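Local coordinates for endoglucanase (Ruminococcus champanellensis, PDB 6WQP), which probably hydrolyses beta-1,4-glucosidic bonds of cellulose, as a glycoside hydrolase family 5 endoglucanase with a TIM-barrel fold, at residues A[79-84]-A[119-124]; A[203-208]-A[230-235]; A[90-95]-A[140-145]. All coordinates share one frame; numbering follows the deposited sequence.

Contact 1 of 3, residues A[79-84]-A[119-124]. With NA (sodium ion), chain F.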
loop_
_atom_site.group_PDB
_atom_site.type_symbol
_atom_site.label_atom_id
_atom_site.label_comp_id
_atom_site.label_asym_id
_atom_site.label_seq_id
_atom_site.Cartn_x
_atom_site.Cartn_y
_atom_site.Cartn_z
ATOM N N SER A 79 10.018 -3.785 -0.107
ATOM C CA SER A 79 10.309 -5.186 -0.361
ATOM C C SER A 79 11.523 -5.590 0.466
ATOM O O SER A 79 12.589 -4.981 0.346
ATOM C CB SER A 79 10.529 -5.444 -1.847
ATOM O OG SER A 79 9.323 -5.214 -2.565
ATOM N N TRP A 80 11.345 -6.591 1.322
ATOM C CA TRP A 80 12.378 -7.029 2.251
ATOM C C TRP A 80 13.125 -8.273 1.776
ATOM O O TRP A 80 14.191 -8.573 2.316
ATOM C CB TRP A 80 11.761 -7.309 3.633
ATOM C CG TRP A 80 11.007 -6.129 4.197
ATOM C CD1 TRP A 80 9.722 -5.765 3.918
ATOM C CD2 TRP A 80 11.501 -5.169 5.139
ATOM N NE1 TRP A 80 9.392 -4.630 4.611
ATOM C CE2 TRP A 80 10.463 -4.247 5.374
ATOM C CE3 TRP A 80 12.719 -4.992 5.797
ATOM C CZ2 TRP A 80 10.602 -3.167 6.235
ATOM C CZ3 TRP A 80 12.855 -3.925 6.665
ATOM C CH2 TRP A 80 11.805 -3.017 6.872
ATOM N N ILE A 81 12.614 -8.975 0.759
ATOM C CA ILE A 81 13.114 -10.309 0.435
ATOM C C ILE A 81 14.609 -10.289 0.123
ATOM O O ILE A 81 15.360 -11.161 0.570
ATOM C CB ILE A 81 12.309 -10.912 -0.727
ATOM C CG1 ILE A 81 12.887 -12.274 -1.112
ATOM C CG2 ILE A 81 12.311 -9.972 -1.932
ATOM C CD1 ILE A 81 11.985 -13.074 -2.015
ATOM N N ASP A 82 15.064 -9.311 -0.671
ATOM C CA ASP A 82 16.477 -9.273 -1.056
ATOM C C ASP A 82 17.387 -8.851 0.089
ATOM O O ASP A 82 18.617 -8.895 -0.072
ATOM C CB ASP A 82 16.674 -8.331 -2.249
ATOM C CG ASP A 82 15.953 -8.806 -3.497
ATOM O OD1 ASP A 82 15.963 -10.018 -3.777
ATOM O OD2 ASP A 82 15.376 -7.951 -4.200
ATOM N N HIS A 83 16.815 -8.482 1.233
ATOM C CA HIS A 83 17.533 -8.015 2.418
ATOM C C HIS A 83 17.296 -8.915 3.624
ATOM O O HIS A 83 17.655 -8.544 4.756
ATOM C CB HIS A 83 17.103 -6.576 2.726
ATOM C CG HIS A 83 17.026 -5.710 1.509
ATOM N ND1 HIS A 83 18.140 -5.133 0.938
ATOM C CD2 HIS A 83 15.976 -5.330 0.746
ATOM C CE1 HIS A 83 17.779 -4.425 -0.116
ATOM N NE2 HIS A 83 16.472 -4.532 -0.257
ATOM N N THR A 84 16.708 -10.089 3.410
ATOM C CA THR A 84 16.358 -11.028 4.466
ATOM C C THR A 84 17.279 -12.236 4.367
ATOM O O THR A 84 17.425 -12.818 3.289
ATOM C CB THR A 84 14.906 -11.480 4.340
ATOM O OG1 THR A 84 14.032 -10.351 4.418
ATOM C CG2 THR A 84 14.546 -12.480 5.435
ATOM N N HIS A 119 6.198 -5.816 0.858
ATOM C CA HIS A 119 5.649 -5.584 -0.474
ATOM C C HIS A 119 5.883 -6.806 -1.342
ATOM O O HIS A 119 5.093 -7.760 -1.287
ATOM C CB HIS A 119 6.210 -4.277 -1.055
ATOM C CG HIS A 119 5.317 -3.630 -2.072
ATOM N ND1 HIS A 119 4.168 -2.946 -1.736
ATOM C CD2 HIS A 119 5.408 -3.563 -3.421
ATOM C CE1 HIS A 119 3.594 -2.481 -2.830
ATOM N NE2 HIS A 119 4.322 -2.848 -3.868
ATOM N N HIS A 120 6.911 -6.831 -2.196
ATOM C CA HIS A 120 7.010 -7.905 -3.192
ATOM C C HIS A 120 7.685 -9.139 -2.594
ATOM O O HIS A 120 8.837 -9.481 -2.895
ATOM C CB HIS A 120 7.756 -7.446 -4.438
ATOM C CG HIS A 120 7.025 -6.407 -5.230
ATOM N ND1 HIS A 120 5.685 -6.519 -5.545
ATOM C CD2 HIS A 120 7.445 -5.239 -5.770
ATOM C CE1 HIS A 120 5.314 -5.456 -6.239
ATOM N NE2 HIS A 120 6.362 -4.665 -6.388
ATOM N N GLU A 121 6.917 -9.850 -1.763
ATOM C CA GLU A 121 7.420 -11.004 -1.039
ATOM C C GLU A 121 6.928 -12.321 -1.628
ATOM O O GLU A 121 7.095 -13.367 -0.997
ATOM C CB GLU A 121 7.015 -10.901 0.434
ATOM C CG GLU A 121 7.516 -9.617 1.119
ATOM C CD GLU A 121 9.027 -9.506 1.120
ATOM O OE1 GLU A 121 9.687 -10.384 1.694
ATOM O OE2 GLU A 121 9.568 -8.541 0.530
ATOM N N ASN A 122 6.368 -12.295 -2.844
ATOM C CA ASN A 122 5.594 -13.427 -3.358
ATOM C C ASN A 122 6.434 -14.669 -3.592
ATOM O O ASN A 122 5.870 -15.765 -3.698
ATOM C CB ASN A 122 4.905 -13.035 -4.663
ATOM C CG ASN A 122 4.061 -11.796 -4.522
ATOM O OD1 ASN A 122 4.362 -10.770 -5.137
ATOM N ND2 ASN A 122 3.002 -11.875 -3.747
ATOM N N ASP A 123 7.754 -14.529 -3.707
ATOM C CA ASP A 123 8.591 -15.706 -3.914
ATOM C C ASP A 123 8.425 -16.708 -2.789
ATOM O O ASP A 123 8.555 -17.918 -3.007
ATOM C CB ASP A 123 10.057 -15.301 -4.019
ATOM C CG ASP A 123 10.411 -14.767 -5.377
ATOM O OD1 ASP A 123 9.490 -14.550 -6.189
ATOM O OD2 ASP A 123 11.616 -14.576 -5.636
ATOM N N TRP A 124 8.168 -16.223 -1.579
ATOM C CA TRP A 124 7.968 -17.096 -0.431
ATOM C C TRP A 124 6.588 -17.003 0.183
ATOM O O TRP A 124 6.160 -17.967 0.828
ATOM C CB TRP A 124 8.995 -16.788 0.663
ATOM C CG TRP A 124 8.930 -15.392 1.226
ATOM C CD1 TRP A 124 9.628 -14.307 0.796
ATOM C CD2 TRP A 124 8.142 -14.942 2.341
ATOM N NE1 TRP A 124 9.330 -13.208 1.566
ATOM C CE2 TRP A 124 8.412 -13.571 2.516
ATOM C CE3 TRP A 124 7.223 -15.564 3.198
ATOM C CZ2 TRP A 124 7.813 -12.812 3.521
ATOM C CZ3 TRP A 124 6.628 -14.806 4.198
ATOM C CH2 TRP A 124 6.928 -13.443 4.346
HETATM NA NA NA F . 16.814 -13.147 0.823
HETATM O O HOH W 1 18.901 -11.758 0.188
HETATM O O HOH W 2 11.539 -11.552 3.571
HETATM O O HOH W 3 18.168 -15.225 1.616
HETATM O O HOH W 4 17.084 -13.848 -1.309
HETATM O O HOH W 5 15.054 -14.384 1.506
#

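Contact 2 of 3, residues A[203-208]-A[230-235]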
loop_
_atom_site.group_PDB
_atom_site.type_symbol
_atom_site.label_atom_id
_atom_site.label_comp_id
_atom_site.label_asym_id
_atom_site.label_seq_id
_atom_site.Cartn_x
_atom_site.Cartn_y
_atom_site.Cartn_z
ATOM N N ASN A 203 3.159 -0.366 19.993
ATOM C CA ASN A 203 2.596 -1.301 19.029
ATOM C C ASN A 203 1.352 -1.989 19.562
ATOM O O ASN A 203 0.624 -2.605 18.775
ATOM C CB ASN A 203 3.619 -2.367 18.646
ATOM C CG ASN A 203 4.770 -1.807 17.837
ATOM O OD1 ASN A 203 4.664 -0.745 17.227
ATOM N ND2 ASN A 203 5.880 -2.539 17.818
ATOM N N ALA A 204 1.105 -1.902 20.869
ATOM C CA ALA A 204 -0.092 -2.505 21.441
ATOM C C ALA A 204 -1.358 -1.790 20.984
ATOM O O ALA A 204 -2.432 -2.400 20.967
ATOM C CB ALA A 204 0.010 -2.500 22.968
ATOM N N ILE A 205 -1.263 -0.518 20.605
ATOM C CA ILE A 205 -2.463 0.237 20.240
ATOM C C ILE A 205 -2.304 0.959 18.902
ATOM O O ILE A 205 -3.121 1.820 18.549
ATOM C CB ILE A 205 -2.846 1.242 21.347
ATOM C CG1 ILE A 205 -1.727 2.277 21.526
ATOM C CG2 ILE A 205 -3.137 0.516 22.654
ATOM C CD1 ILE A 205 -2.060 3.408 22.493
ATOM N N ARG A 206 -1.267 0.608 18.150
ATOM C CA ARG A 206 -1.066 1.160 16.818
ATOM C C ARG A 206 -2.159 0.669 15.873
ATOM O O ARG A 206 -2.679 -0.443 16.009
ATOM C CB ARG A 206 0.314 0.757 16.290
ATOM C CG ARG A 206 0.695 1.334 14.928
ATOM C CD ARG A 206 2.126 0.969 14.522
ATOM N NE ARG A 206 3.056 1.102 15.638
ATOM C CZ ARG A 206 3.514 2.258 16.102
ATOM N NH1 ARG A 206 3.130 3.403 15.549
ATOM N NH2 ARG A 206 4.350 2.276 17.133
ATOM N N CYS A 207 -2.519 1.516 14.906
ATOM C CA CYS A 207 -3.437 1.090 13.858
ATOM C C CYS A 207 -2.688 0.223 12.854
ATOM O O CYS A 207 -1.521 0.476 12.535
ATOM C CB CYS A 207 -4.085 2.297 13.177
ATOM S SG CYS A 207 -5.440 3.033 14.174
ATOM N N LEU A 208 -3.345 -0.847 12.415
ATOM C CA LEU A 208 -2.751 -1.826 11.521
ATOM C C LEU A 208 -3.632 -2.005 10.296
ATOM O O LEU A 208 -4.858 -1.934 10.383
ATOM C CB LEU A 208 -2.567 -3.179 12.213
ATOM C CG LEU A 208 -1.815 -3.210 13.544
ATOM C CD1 LEU A 208 -1.777 -4.645 14.040
ATOM C CD2 LEU A 208 -0.425 -2.636 13.376
ATOM N N ASP A 230 -8.237 -9.170 17.462
ATOM C CA ASP A 230 -7.244 -8.227 17.960
ATOM C C ASP A 230 -7.349 -8.127 19.477
ATOM O O ASP A 230 -8.313 -8.598 20.088
ATOM C CB ASP A 230 -7.450 -6.856 17.299
ATOM C CG ASP A 230 -6.187 -6.029 17.254
ATOM O OD1 ASP A 230 -5.166 -6.468 17.816
ATOM O OD2 ASP A 230 -6.219 -4.931 16.653
ATOM N N THR A 231 -6.337 -7.523 20.095
ATOM C CA THR A 231 -6.280 -7.382 21.546
ATOM C C THR A 231 -6.622 -5.968 22.005
ATOM O O THR A 231 -6.443 -5.646 23.187
ATOM C CB THR A 231 -4.895 -7.783 22.067
ATOM O OG1 THR A 231 -3.875 -7.218 21.228
ATOM C CG2 THR A 231 -4.757 -9.297 22.096
ATOM N N VAL A 232 -7.111 -5.132 21.091
ATOM C CA VAL A 232 -7.455 -3.740 21.339
ATOM C C VAL A 232 -8.570 -3.418 20.352
ATOM O O VAL A 232 -8.701 -4.069 19.313
ATOM C CB VAL A 232 -6.214 -2.820 21.183
ATOM C CG1 VAL A 232 -5.672 -2.895 19.769
ATOM C CG2 VAL A 232 -6.546 -1.394 21.601
ATOM N N ALA A 233 -9.410 -2.445 20.694
ATOM C CA ALA A 233 -10.634 -2.210 19.936
ATOM C C ALA A 233 -10.427 -1.231 18.787
ATOM O O ALA A 233 -9.741 -0.220 18.928
ATOM C CB ALA A 233 -11.731 -1.689 20.864
ATOM N N ASN A 234 -11.021 -1.561 17.640
ATOM C CA ASN A 234 -11.200 -0.631 16.517
ATOM C C ASN A 234 -9.884 -0.020 16.044
ATOM O O ASN A 234 -9.762 1.198 15.874
ATOM C CB ASN A 234 -12.196 0.478 16.893
ATOM C CG ASN A 234 -13.591 -0.052 17.181
ATOM O OD1 ASN A 234 -14.090 -0.917 16.466
ATOM N ND2 ASN A 234 -14.225 0.469 18.231
ATOM N N LYS A 235 -8.900 -0.886 15.780
ATOM C CA LYS A 235 -7.599 -0.453 15.285
ATOM C C LYS A 235 -7.235 -1.026 13.920
ATOM O O LYS A 235 -6.107 -0.798 13.455
ATOM C CB LYS A 235 -6.484 -0.845 16.267
ATOM C CG LYS A 235 -6.591 -0.272 17.666
ATOM C CD LYS A 235 -6.250 1.201 17.693
ATOM C CE LYS A 235 -6.303 1.738 19.104
ATOM N NZ LYS A 235 -5.578 3.036 19.182
HETATM O O HOH W 6 -2.736 -5.097 22.235
#

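Contact 3 of 3, residues A[90-95]-A[140-145]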
loop_
_atom_site.group_PDB
_atom_site.type_symbol
_atom_site.label_atom_id
_atom_site.label_comp_id
_atom_site.label_asym_id
_atom_site.label_seq_id
_atom_site.Cartn_x
_atom_site.Cartn_y
_atom_site.Cartn_z
ATOM N N TYR A 90 15.978 -15.591 9.424
ATOM C CA TYR A 90 15.460 -14.553 8.545
ATOM C C TYR A 90 15.903 -13.168 9.019
ATOM O O TYR A 90 15.117 -12.222 9.094
ATOM C CB TYR A 90 13.936 -14.635 8.461
ATOM C CG TYR A 90 13.402 -15.930 7.890
ATOM C CD1 TYR A 90 13.706 -16.315 6.592
ATOM C CD2 TYR A 90 12.564 -16.762 8.640
ATOM C CE1 TYR A 90 13.215 -17.477 6.054
ATOM C CE2 TYR A 90 12.060 -17.930 8.101
ATOM C CZ TYR A 90 12.384 -18.281 6.807
ATOM O OH TYR A 90 11.905 -19.437 6.244
ATOM N N GLN A 91 17.192 -13.057 9.329
ATOM C CA GLN A 91 17.735 -11.810 9.844
ATOM C C GLN A 91 17.724 -10.742 8.764
ATOM O O GLN A 91 18.231 -10.953 7.663
ATOM C CB GLN A 91 19.164 -12.037 10.351
ATOM C CG GLN A 91 19.857 -10.761 10.773
ATOM C CD GLN A 91 19.243 -10.166 12.023
ATOM O OE1 GLN A 91 19.091 -10.843 13.042
ATOM N NE2 GLN A 91 18.874 -8.893 11.947
ATOM N N ILE A 92 17.143 -9.588 9.076
ATOM C CA ILE A 92 17.092 -8.495 8.122
ATOM C C ILE A 92 18.404 -7.715 8.187
ATOM O O ILE A 92 18.894 -7.370 9.272
ATOM C CB ILE A 92 15.879 -7.592 8.397
ATOM C CG1 ILE A 92 14.583 -8.374 8.146
ATOM C CG2 ILE A 92 15.916 -6.373 7.520
ATOM C CD1 ILE A 92 13.301 -7.640 8.517
ATOM N N ASP A 93 18.982 -7.450 7.016
ATOM C CA ASP A 93 20.194 -6.653 6.907
ATOM C C ASP A 93 20.063 -5.317 7.632
ATOM O O ASP A 93 19.163 -4.525 7.347
ATOM C CB ASP A 93 20.513 -6.426 5.429
ATOM C CG ASP A 93 21.832 -5.702 5.227
ATOM O OD1 ASP A 93 22.887 -6.286 5.563
ATOM O OD2 ASP A 93 21.806 -4.553 4.748
ATOM N N GLU A 94 21.000 -5.059 8.547
ATOM C CA GLU A 94 20.941 -3.851 9.363
ATOM C C GLU A 94 20.991 -2.590 8.505
ATOM O O GLU A 94 20.284 -1.612 8.790
ATOM C CB GLU A 94 22.092 -3.858 10.379
ATOM C CG GLU A 94 22.037 -2.746 11.423
ATOM C CD GLU A 94 22.897 -3.033 12.646
ATOM O OE1 GLU A 94 22.804 -4.152 13.195
ATOM O OE2 GLU A 94 23.652 -2.131 13.064
ATOM N N ALA A 95 21.816 -2.584 7.452
ATOM C CA ALA A 95 21.922 -1.394 6.612
ATOM C C ALA A 95 20.591 -1.071 5.944
ATOM O O ALA A 95 20.212 0.097 5.825
ATOM C CB ALA A 95 23.011 -1.593 5.560
ATOM N N ASP A 140 6.187 -14.008 11.176
ATOM C CA ASP A 140 6.478 -13.681 12.567
ATOM C C ASP A 140 7.927 -13.237 12.725
ATOM O O ASP A 140 8.216 -12.271 13.442
ATOM C CB ASP A 140 6.164 -14.886 13.452
ATOM C CG ASP A 140 6.510 -14.654 14.904
ATOM O OD1 ASP A 140 5.950 -13.710 15.506
ATOM O OD2 ASP A 140 7.332 -15.424 15.435
ATOM N N ALA A 141 8.854 -13.907 12.034
ATOM C CA ALA A 141 10.257 -13.539 12.140
ATOM C C ALA A 141 10.506 -12.124 11.653
ATOM O O ALA A 141 11.229 -11.362 12.304
ATOM C CB ALA A 141 11.124 -14.521 11.354
ATOM N N ILE A 142 9.933 -11.752 10.508
ATOM C CA ILE A 142 10.285 -10.443 9.960
ATOM C C ILE A 142 9.455 -9.339 10.607
ATOM O O ILE A 142 9.981 -8.251 10.888
ATOM C CB ILE A 142 10.183 -10.408 8.420
ATOM C CG1 ILE A 142 8.790 -10.737 7.897
ATOM C CG2 ILE A 142 11.226 -11.338 7.785
ATOM C CD1 ILE A 142 8.642 -10.398 6.408
ATOM N N TRP A 143 8.159 -9.579 10.870
ATOM C CA TRP A 143 7.366 -8.526 11.508
ATOM C C TRP A 143 7.825 -8.271 12.940
ATOM O O TRP A 143 7.728 -7.136 13.421
ATOM C CB TRP A 143 5.856 -8.836 11.447
ATOM C CG TRP A 143 5.276 -8.210 10.186
ATOM C CD1 TRP A 143 4.820 -8.853 9.074
ATOM C CD2 TRP A 143 5.185 -6.803 9.898
ATOM N NE1 TRP A 143 4.443 -7.937 8.118
ATOM C CE2 TRP A 143 4.655 -6.675 8.603
ATOM C CE3 TRP A 143 5.506 -5.644 10.618
ATOM C CZ2 TRP A 143 4.430 -5.432 8.008
ATOM C CZ3 TRP A 143 5.261 -4.409 10.036
ATOM C CH2 TRP A 143 4.739 -4.318 8.739
ATOM N N THR A 144 8.358 -9.289 13.625
ATOM C CA THR A 144 8.961 -9.038 14.933
ATOM C C THR A 144 10.124 -8.054 14.816
ATOM O O THR A 144 10.246 -7.118 15.619
ATOM C CB THR A 144 9.445 -10.349 15.564
ATOM O OG1 THR A 144 8.322 -11.175 15.899
ATOM C CG2 THR A 144 10.260 -10.072 16.822
ATOM N N GLN A 145 10.975 -8.236 13.803
ATOM C CA GLN A 145 12.103 -7.329 13.604
ATOM C C GLN A 145 11.633 -5.926 13.237
ATOM O O GLN A 145 12.107 -4.936 13.805
ATOM C CB GLN A 145 13.027 -7.887 12.526
ATOM C CG GLN A 145 13.773 -9.144 12.932
ATOM C CD GLN A 145 14.617 -9.720 11.813
ATOM O OE1 GLN A 145 15.707 -9.211 11.515
ATOM N NE2 GLN A 145 14.138 -10.785 11.202
#

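Contact 1 of 3, residues A[79-84]-A[119-124]
The carboxylate of Glu-121 meets the backbone of Trp-80 and Ile-81. Its OE2 accepts from Trp-80 N at 2.8 Å, with the donor 37° out of the carboxylate plane. A weak second bond comes from Ile-81 N to the same oxygen. The Glu-121 chain bends at chi2 (-61°), which folds the acid back onto this backbone. Ser-79 OG takes His-120 N at 2.9 Å and also bonds Asp-34 O. With CG1 anti to its backbone N (chi1 177°), Ile-81 extends CD1 to Asp-123 CB at 3.6 Å. Ile-81 CD1 also lies 3.9 Å from Trp-124 CD1, at the edge of the indole.

In the second shell, Trp-124 NE1 donates to Glu-121 OE1 at 2.8 Å, and a water links this oxygen to Thr-84 OG1. The buried acid is therefore held through both oxygens. Trp-80 NE1 bonds Asn-117 O. Beyond them, Ile-81 O (2.5 Å) and Thr-84 O (2.6 Å) bind a sodium ion, completed by four waters. The contact joins the loops that follow strands 73-76 and 113-117 of the TIM barrel, at the C-terminal ends of the barrel strands, where family 5 enzymes carry their active site.

Contact 2 of 3, residues A[203-208]-A[230-235]
Val-232 lays its two methyl branches against Ala-204 and Ile-205, where a 3-10 segment ends. Its CG2 meets Ile-205 CG2 at 4.0 Å, the two side chains crossing at about a right angle. Its CG1 lies 3.5 Å from Ala-204 O. That same carbonyl accepts from a water which also bonds Thr-231 OG1, so polar and apolar links lie next to each other here.

Lys-235 covers more of the facing segment. Its chain bends at chi2 (-74°) and then runs extended, passing Cys-207 SG with CD at 4.0 Å. The ammonium ends on Ile-205 O, with NZ 2.8 Å away, in the carbonyl plane and on a lone pair. NZ is also held by Leu-14 O and by a salt bridge to Asp-13, which brings the N-terminal part of the chain to this site.

The backbones join at Leu-208 N, which donates to Lys-235 O at 3.0 Å in a nearly straight bond (166°). Cys-207 CA adds a C-H...O contact to the same oxygen at 3.3 Å. These links lie where the chain enters the neighbouring parallel barrel strands 208-211 and 236-241.

Behind this, Arg-206 sets off from the backbone away from segment 230-235. Its NE and NH2 grip Asn-203 OD1 side-on, in the guanidinium plane, and its NH2 also bonds Tyr-153 O. Arg-197 bonds Arg-206 O and forms a salt bridge with Asp-230.

The buried lysine charge is thus met by two carbonyls and a carboxylate, which probably keeps it protonated and ties three parts of the chain together.

Contact 3 of 3, residues A[90-95]-A[140-145]
Tyr-90 O receives the shortest polar bond of the contact, from Gln-145 NE2 at 2.7 Å. The bond is fairly straight (163°). The donor stands above the carbonyl plane, while the oxygen lies in the amide plane of Gln-145. The other end of this amide works too. Gln-145 OE1 accepts from Ile-92 N at 2.9 Å, in the carbonyl plane and on a lone pair. The side chain is extended beyond CG (chi2 177°), which carries the amide from the helix across to the loop.

NE2 also donates to Ala-141 O, one turn back in its own helix, at 3.2 Å. Three bonds therefore fix the amide rotation. Gln-91 crosses Gln-145 at about a right angle, but its NE2 donates to Ile-92 O instead.

Apolar contacts add to these bonds. Ala-141 CB sits at the edge of the Tyr-90 ring, 3.8 Å from CD2. Ile-92 CD1 approaches Gln-145 CB at 4.0 Å and Ile-142 CB at 4.2 Å. Ile-92 also rests on Ile-146.

Asp-93 then takes the N-cap of helix 94-108, its OD2 accepting from Trp-96 N. The contact thus joins the lead-in to one outer barrel helix with the next, helix 129-149. One glutamine side chain supplies the donor and the acceptor that the two loop backbone groups need, so the hydrogen bonds across this join are all between neutral groups.

Overall arrangement
Contacts 1 and 3 form one continuous region. Their centres are 11 Å apart, and their segments alternate along the chain. His-83 O and Asp-93 N lie 2.8 Å apart, a probable hydrogen bond. Trp-80 CE3 packs on Ile-92 CD1 at 3.8 Å, and Trp-124 CZ2 on Ile-142 CD1 at 3.9 Å. The sodium ion of contact 1 is about 7 Å from the side chain of Tyr-90 in contact 3. Contact 2 stands apart, its centre 25 Å from that of contact 1 and 22 Å from that of contact 3. It lies at the N-terminal ends of its strands, whereas contact 1 lies past the C-terminal ends of strands 73-76 and 113-117, the side where family 5 active sites lie.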